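Local coordinates for protein hypothetical methylmalonyl-CoA decarboxylase alpha subunit (Sulfolobus tokodaii, PDB 1X0U) that belongs to the carboxyl transferase family, within the ClpP/crotonase clan, and is probably the carboxyl transferase subunit of a larger enzyme, found here as six chains, at residues 55-60 / 80-85; 197-202 / 217-222. One frame throughout, in Å; residues are numbered along the deposited sequence.

Interaction 1 of 2, residues 55-60 / 80-85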
loop_
_atom_site.group_PDB
_atom_site.type_symbol
_atom_site.label_atom_id
_atom_site.label_comp_id
_atom_site.label_asym_id
_atom_site.label_seq_id
_atom_site.Cartn_x
_atom_site.Cartn_y
_atom_site.Cartn_z
ATOM N N PHE A 55 -6.612 -34.671 17.375
ATOM C CA PHE A 55 -6.071 -34.352 16.052
ATOM C C PHE A 55 -7.244 -34.255 15.063
ATOM O O PHE A 55 -8.060 -35.171 14.962
ATOM C CB PHE A 55 -5.073 -35.399 15.559
ATOM C CG PHE A 55 -4.377 -35.002 14.269
ATOM C CD1 PHE A 55 -4.675 -35.639 13.066
ATOM C CD2 PHE A 55 -3.440 -33.978 14.258
ATOM C CE1 PHE A 55 -4.052 -35.265 11.879
ATOM C CE2 PHE A 55 -2.809 -33.596 13.072
ATOM C CZ PHE A 55 -3.117 -34.241 11.883
ATOM N N ASN A 56 -7.334 -33.139 14.347
ATOM C CA ASN A 56 -8.411 -32.934 13.391
ATOM C C ASN A 56 -7.918 -33.305 12.004
ATOM O O ASN A 56 -7.183 -32.548 11.357
ATOM C CB ASN A 56 -8.864 -31.480 13.426
ATOM C CG ASN A 56 -9.092 -30.983 14.836
ATOM O OD1 ASN A 56 -8.338 -30.143 15.341
ATOM N ND2 ASN A 56 -10.127 -31.506 15.486
ATOM N N GLU A 57 -8.341 -34.474 11.546
ATOM C CA GLU A 57 -7.904 -34.982 10.260
ATOM C C GLU A 57 -8.769 -34.538 9.088
ATOM O O GLU A 57 -9.986 -34.453 9.200
ATOM C CB GLU A 57 -7.826 -36.513 10.338
ATOM C CG GLU A 57 -7.454 -37.224 9.050
ATOM C CD GLU A 57 -7.052 -38.671 9.293
ATOM O OE1 GLU A 57 -7.514 -39.259 10.287
ATOM O OE2 GLU A 57 -6.278 -39.222 8.491
ATOM N N ILE A 58 -8.120 -34.231 7.968
ATOM C CA ILE A 58 -8.821 -33.822 6.760
ATOM C C ILE A 58 -8.508 -34.875 5.702
ATOM O O ILE A 58 -7.431 -35.478 5.727
ATOM C CB ILE A 58 -8.337 -32.442 6.240
ATOM C CG1 ILE A 58 -6.843 -32.494 5.929
ATOM C CG2 ILE A 58 -8.634 -31.357 7.256
ATOM C CD1 ILE A 58 -6.255 -31.152 5.494
ATOM N N MET A 59 -9.447 -35.092 4.781
ATOM C CA MET A 59 -9.280 -36.067 3.701
ATOM C C MET A 59 -8.798 -37.412 4.209
ATOM O O MET A 59 -7.885 -38.007 3.645
ATOM C CB MET A 59 -8.300 -35.530 2.657
ATOM C CG MET A 59 -8.845 -34.368 1.842
ATOM S SD MET A 59 -7.540 -33.350 1.121
ATOM C CE MET A 59 -7.175 -34.212 -0.423
ATOM N N THR A 60 -9.428 -37.894 5.273
ATOM C CA THR A 60 -9.057 -39.172 5.868
ATOM C C THR A 60 -9.365 -40.400 5.014
ATOM O O THR A 60 -8.633 -41.389 5.064
ATOM C CB THR A 60 -9.721 -39.342 7.252
ATOM O OG1 THR A 60 -10.223 -40.678 7.391
ATOM C CG2 THR A 60 -10.839 -38.346 7.427
ATOM N N GLY A 80 -1.797 -43.228 2.277
ATOM C CA GLY A 80 -0.461 -43.208 2.854
ATOM C C GLY A 80 0.000 -42.036 3.713
ATOM O O GLY A 80 1.161 -42.001 4.125
ATOM N N VAL A 81 -0.877 -41.082 4.001
ATOM C CA VAL A 81 -0.470 -39.946 4.817
ATOM C C VAL A 81 -1.631 -39.411 5.660
ATOM O O VAL A 81 -2.769 -39.352 5.202
ATOM C CB VAL A 81 0.105 -38.809 3.908
ATOM C CG1 VAL A 81 -0.986 -38.270 2.990
ATOM C CG2 VAL A 81 0.703 -37.684 4.756
ATOM N N VAL A 82 -1.349 -39.059 6.908
ATOM C CA VAL A 82 -2.375 -38.508 7.781
ATOM C C VAL A 82 -2.121 -37.008 7.801
ATOM O O VAL A 82 -0.990 -36.560 8.047
ATOM C CB VAL A 82 -2.276 -39.059 9.228
ATOM C CG1 VAL A 82 -3.449 -38.551 10.058
ATOM C CG2 VAL A 82 -2.249 -40.576 9.218
ATOM N N THR A 83 -3.167 -36.237 7.532
ATOM C CA THR A 83 -3.055 -34.789 7.498
ATOM C C THR A 83 -4.167 -34.124 8.292
ATOM O O THR A 83 -5.289 -34.616 8.362
ATOM C CB THR A 83 -3.107 -34.260 6.044
ATOM O OG1 THR A 83 -4.237 -34.831 5.369
ATOM C CG2 THR A 83 -1.837 -34.622 5.288
ATOM N N GLY A 84 -3.829 -32.992 8.889
ATOM C CA GLY A 84 -4.775 -32.250 9.687
ATOM C C GLY A 84 -4.055 -31.286 10.599
ATOM O O GLY A 84 -2.897 -30.920 10.357
ATOM N N TRP A 85 -4.725 -30.882 11.665
ATOM C CA TRP A 85 -4.131 -29.942 12.604
ATOM C C TRP A 85 -4.597 -30.273 14.014
ATOM O O TRP A 85 -5.564 -31.007 14.199
ATOM C CB TRP A 85 -4.571 -28.517 12.263
ATOM C CG TRP A 85 -5.965 -28.194 12.755
ATOM C CD1 TRP A 85 -6.301 -27.675 13.968
ATOM C CD2 TRP A 85 -7.209 -28.421 12.057
ATOM N NE1 TRP A 85 -7.676 -27.565 14.078
ATOM C CE2 TRP A 85 -8.254 -28.015 12.921
ATOM C CE3 TRP A 85 -7.536 -28.928 10.795
ATOM C CZ2 TRP A 85 -9.606 -28.100 12.560
ATOM C CZ3 TRP A 85 -8.881 -29.015 10.435
ATOM C CH2 TRP A 85 -9.900 -28.601 11.317
HETATM O O HOH W 1 -5.479 -37.485 6.606
#

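Interaction 2 of 2, residues 197-202 / 217-222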
loop_
_atom_site.group_PDB
_atom_site.type_symbol
_atom_site.label_atom_id
_atom_site.label_comp_id
_atom_site.label_asym_id
_atom_site.label_seq_id
_atom_site.Cartn_x
_atom_site.Cartn_y
_atom_site.Cartn_z
ATOM N N TYR A 197 17.365 -42.698 7.119
ATOM C CA TYR A 197 18.400 -42.196 6.242
ATOM C C TYR A 197 17.778 -41.377 5.140
ATOM O O TYR A 197 16.560 -41.327 5.004
ATOM C CB TYR A 197 19.206 -43.352 5.646
ATOM C CG TYR A 197 18.399 -44.395 4.898
ATOM C CD1 TYR A 197 17.927 -44.152 3.610
ATOM C CD2 TYR A 197 18.171 -45.664 5.458
ATOM C CE1 TYR A 197 17.259 -45.147 2.883
ATOM C CE2 TYR A 197 17.502 -46.664 4.744
ATOM C CZ TYR A 197 17.053 -46.397 3.453
ATOM O OH TYR A 197 16.410 -47.378 2.732
ATOM N N MET A 198 18.612 -40.692 4.382
ATOM C CA MET A 198 18.111 -39.932 3.257
ATOM C C MET A 198 19.216 -39.618 2.276
ATOM O O MET A 198 20.336 -39.276 2.656
ATOM C CB MET A 198 17.349 -38.663 3.707
ATOM C CG MET A 198 18.086 -37.560 4.438
ATOM S SD MET A 198 16.885 -36.249 4.943
ATOM C CE MET A 198 17.066 -36.214 6.627
ATOM N N PHE A 199 18.904 -39.811 1.001
ATOM C CA PHE A 199 19.844 -39.551 -0.076
ATOM C C PHE A 199 19.074 -39.335 -1.371
ATOM O O PHE A 199 17.968 -39.842 -1.525
ATOM C CB PHE A 199 20.852 -40.705 -0.223
ATOM C CG PHE A 199 20.253 -42.081 -0.086
ATOM C CD1 PHE A 199 20.583 -42.887 1.000
ATOM C CD2 PHE A 199 19.388 -42.587 -1.050
ATOM C CE1 PHE A 199 20.063 -44.179 1.124
ATOM C CE2 PHE A 199 18.862 -43.875 -0.936
ATOM C CZ PHE A 199 19.201 -44.675 0.154
ATOM N N VAL A 200 19.643 -38.554 -2.284
ATOM C CA VAL A 200 18.988 -38.271 -3.561
ATOM C C VAL A 200 18.978 -39.519 -4.438
ATOM O O VAL A 200 17.942 -39.897 -4.988
ATOM C CB VAL A 200 19.705 -37.123 -4.314
ATOM C CG1 VAL A 200 19.044 -36.883 -5.661
ATOM C CG2 VAL A 200 19.665 -35.849 -3.472
ATOM N N THR A 201 20.142 -40.154 -4.547
ATOM C CA THR A 201 20.308 -41.362 -5.341
ATOM C C THR A 201 20.718 -42.527 -4.446
ATOM O O THR A 201 21.666 -42.423 -3.671
ATOM C CB THR A 201 21.393 -41.177 -6.409
ATOM O OG1 THR A 201 21.116 -40.001 -7.177
ATOM C CG2 THR A 201 21.437 -42.383 -7.331
ATOM N N GLY A 202 20.004 -43.639 -4.561
ATOM C CA GLY A 202 20.312 -44.799 -3.747
ATOM C C GLY A 202 21.653 -45.443 -4.048
ATOM O O GLY A 202 22.283 -45.124 -5.060
ATOM N N GLN A 217 23.314 -46.411 5.638
ATOM C CA GLN A 217 23.777 -45.533 6.715
ATOM C C GLN A 217 25.036 -44.755 6.346
ATOM O O GLN A 217 25.197 -43.603 6.749
ATOM C CB GLN A 217 24.038 -46.349 7.987
ATOM C CG GLN A 217 22.770 -46.860 8.647
ATOM C CD GLN A 217 21.819 -45.729 8.983
ATOM O OE1 GLN A 217 22.103 -44.899 9.845
ATOM N NE2 GLN A 217 20.687 -45.685 8.291
ATOM N N ASP A 218 25.933 -45.383 5.594
ATOM C CA ASP A 218 27.166 -44.721 5.194
ATOM C C ASP A 218 26.939 -43.725 4.063
ATOM O O ASP A 218 27.769 -42.832 3.844
ATOM C CB ASP A 218 28.220 -45.743 4.769
ATOM C CG ASP A 218 28.726 -46.574 5.930
ATOM O OD1 ASP A 218 28.458 -46.195 7.088
ATOM O OD2 ASP A 218 29.403 -47.596 5.687
ATOM N N LEU A 219 25.821 -43.876 3.350
ATOM C CA LEU A 219 25.508 -42.968 2.254
ATOM C C LEU A 219 24.705 -41.762 2.734
ATOM O O LEU A 219 24.973 -40.626 2.329
ATOM C CB LEU A 219 24.734 -43.692 1.150
ATOM C CG LEU A 219 24.449 -42.852 -0.107
ATOM C CD1 LEU A 219 25.773 -42.418 -0.738
ATOM C CD2 LEU A 219 23.608 -43.656 -1.107
ATOM N N GLY A 220 23.720 -42.004 3.600
ATOM C CA GLY A 220 22.900 -40.909 4.092
ATOM C C GLY A 220 22.242 -41.133 5.443
ATOM O O GLY A 220 21.089 -40.763 5.639
ATOM N N GLY A 221 22.970 -41.738 6.378
ATOM C CA GLY A 221 22.417 -41.975 7.702
ATOM C C GLY A 221 22.383 -40.668 8.473
ATOM O O GLY A 221 22.992 -39.683 8.050
ATOM N N ALA A 222 21.672 -40.645 9.593
ATOM C CA ALA A 222 21.568 -39.435 10.395
ATOM C C ALA A 222 22.929 -38.803 10.692
ATOM O O ALA A 222 23.091 -37.581 10.637
ATOM C CB ALA A 222 20.842 -39.736 11.689
#

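Interaction 1 of 2, residues 55-60 / 80-85
Trp-85 places its CG between its own backbone N and carbonyl carbon (chi1 79°), which brings one face of the indole against Asn-56; CB of Asn-56 stands over the middle of the six-membered ring, 3.5 Å from its centroid, in a CH-pi contact. Phe-55 has CG anti to its backbone N (chi1 -173°) and lays its ring obliquely along the other strand, with CZ 3.3 Å from Gly-84 N and CE1 against CG1 of Val-82. Asn-56 and Trp-85 form an antiparallel hydrogen-bonded pair: Asn-56 N gives a nearly straight bond to Trp-85 O (2.8 Å), and Trp-85 N returns one to Asn-56 O (3.0 Å). In the next, non-hydrogen-bonded pair, CA of Glu-57 approaches CA of Gly-84 to 4.2 Å, a spacing helped by the glycine's lack of a side chain. Strand 56-57 is the outermost strand, within this chain, of the mixed sheet of a crotonase-type fold, and pairs with strand 81-88; strand 91-98 flanks strand 81-88 on its other side. Ile-58 N still donates to Thr-83 O (2.9 Å), but water 1 stands where the return bond would come: it accepts from Thr-83 N (2.8 Å) and lies within donating reach of Ile-58 O and Glu-57 OE2, among more acceptors than its protons can serve. OE2 forms a salt bridge with Arg-43, to which the water probably adds, and the extended Glu-57 chain crosses Val-82 at about a right angle, its carboxylate end against CG1. CG2 of Ile-58 meets the indole at its edge, 4.0 Å from Trp-85 CZ3. Ile-58 and Thr-83 also touch helix 109-125 through Arg-117 and Lys-114, while Trp-85 packs on Phe-94 and on Met-504 of a second subunit.

Interaction 2 of 2, residues 197-202 / 217-222
Met-198 N donates to Gly-220 O at 2.8 Å, the one hydrogen bond between segments 197-202 and 217-222, with an angle of 156° at the hydrogen and the donor tilted somewhat from the carbonyl plane. Beside it, Gly-220 CA offers a CA-H...O contact to Met-198 O (3.4 Å), a close approach of backbones that a residue with no side chain accommodates. Leu-219, its CG anti to the backbone N (chi1 -175°), carries CD2 over a face of the Phe-199 ring, displaced toward its rim and 4.1 Å from the centroid; the same carbon is 3.4 Å from Thr-201 O. Farther along, the amide of Gln-217 comes to the edge of the Tyr-197 ring, NE2 lying 3.8 Å from CD2; that NE2 is fixed by a hydrogen bond to Tyr-196 O, and the tyrosine ring stacks on Phe-216. Gly-221 N bonds back to Gln-217 O, and Gly-221 itself is the N-cap of helix 222-229. Strand 197-199 is also held by strand 173-175, its partner in a small parallel sheet, while the Met-198 side chain starts away from segment 217-222 and touches Ile-188 and Met-190, and its carbonyl O accepts from His-225 NE2. A third subunit completes the setting: Leu-219 packs on its Thr-376, and Val-200 N bonds its Glu-379. A single, moderately bent main-chain bond and the close Gly-220 and Met-198 backbones thus fix how the segments pair, and Leu-219 on Phe-199 supplies the apolar part.

How the interactions relate
The two contacts lie in series along the chain, their centres 28 Å apart and their nearest atoms about 15 Å apart, and no segment is common to them. Both are largely buried, and a different subunit closes in on each. Interaction 1 joins two antiparallel strands at the outer side, within this chain, of a large mixed sheet; it buries more surface and adds water and a carboxylate paired with Arg-43 to its main-chain bonds. Interaction 2 sets a short strand, outside that sheet, against a helical segment, with one hydrogen bond. Both use a CH-pi contact, between paired strand residues in the first and between strand and helix in the second.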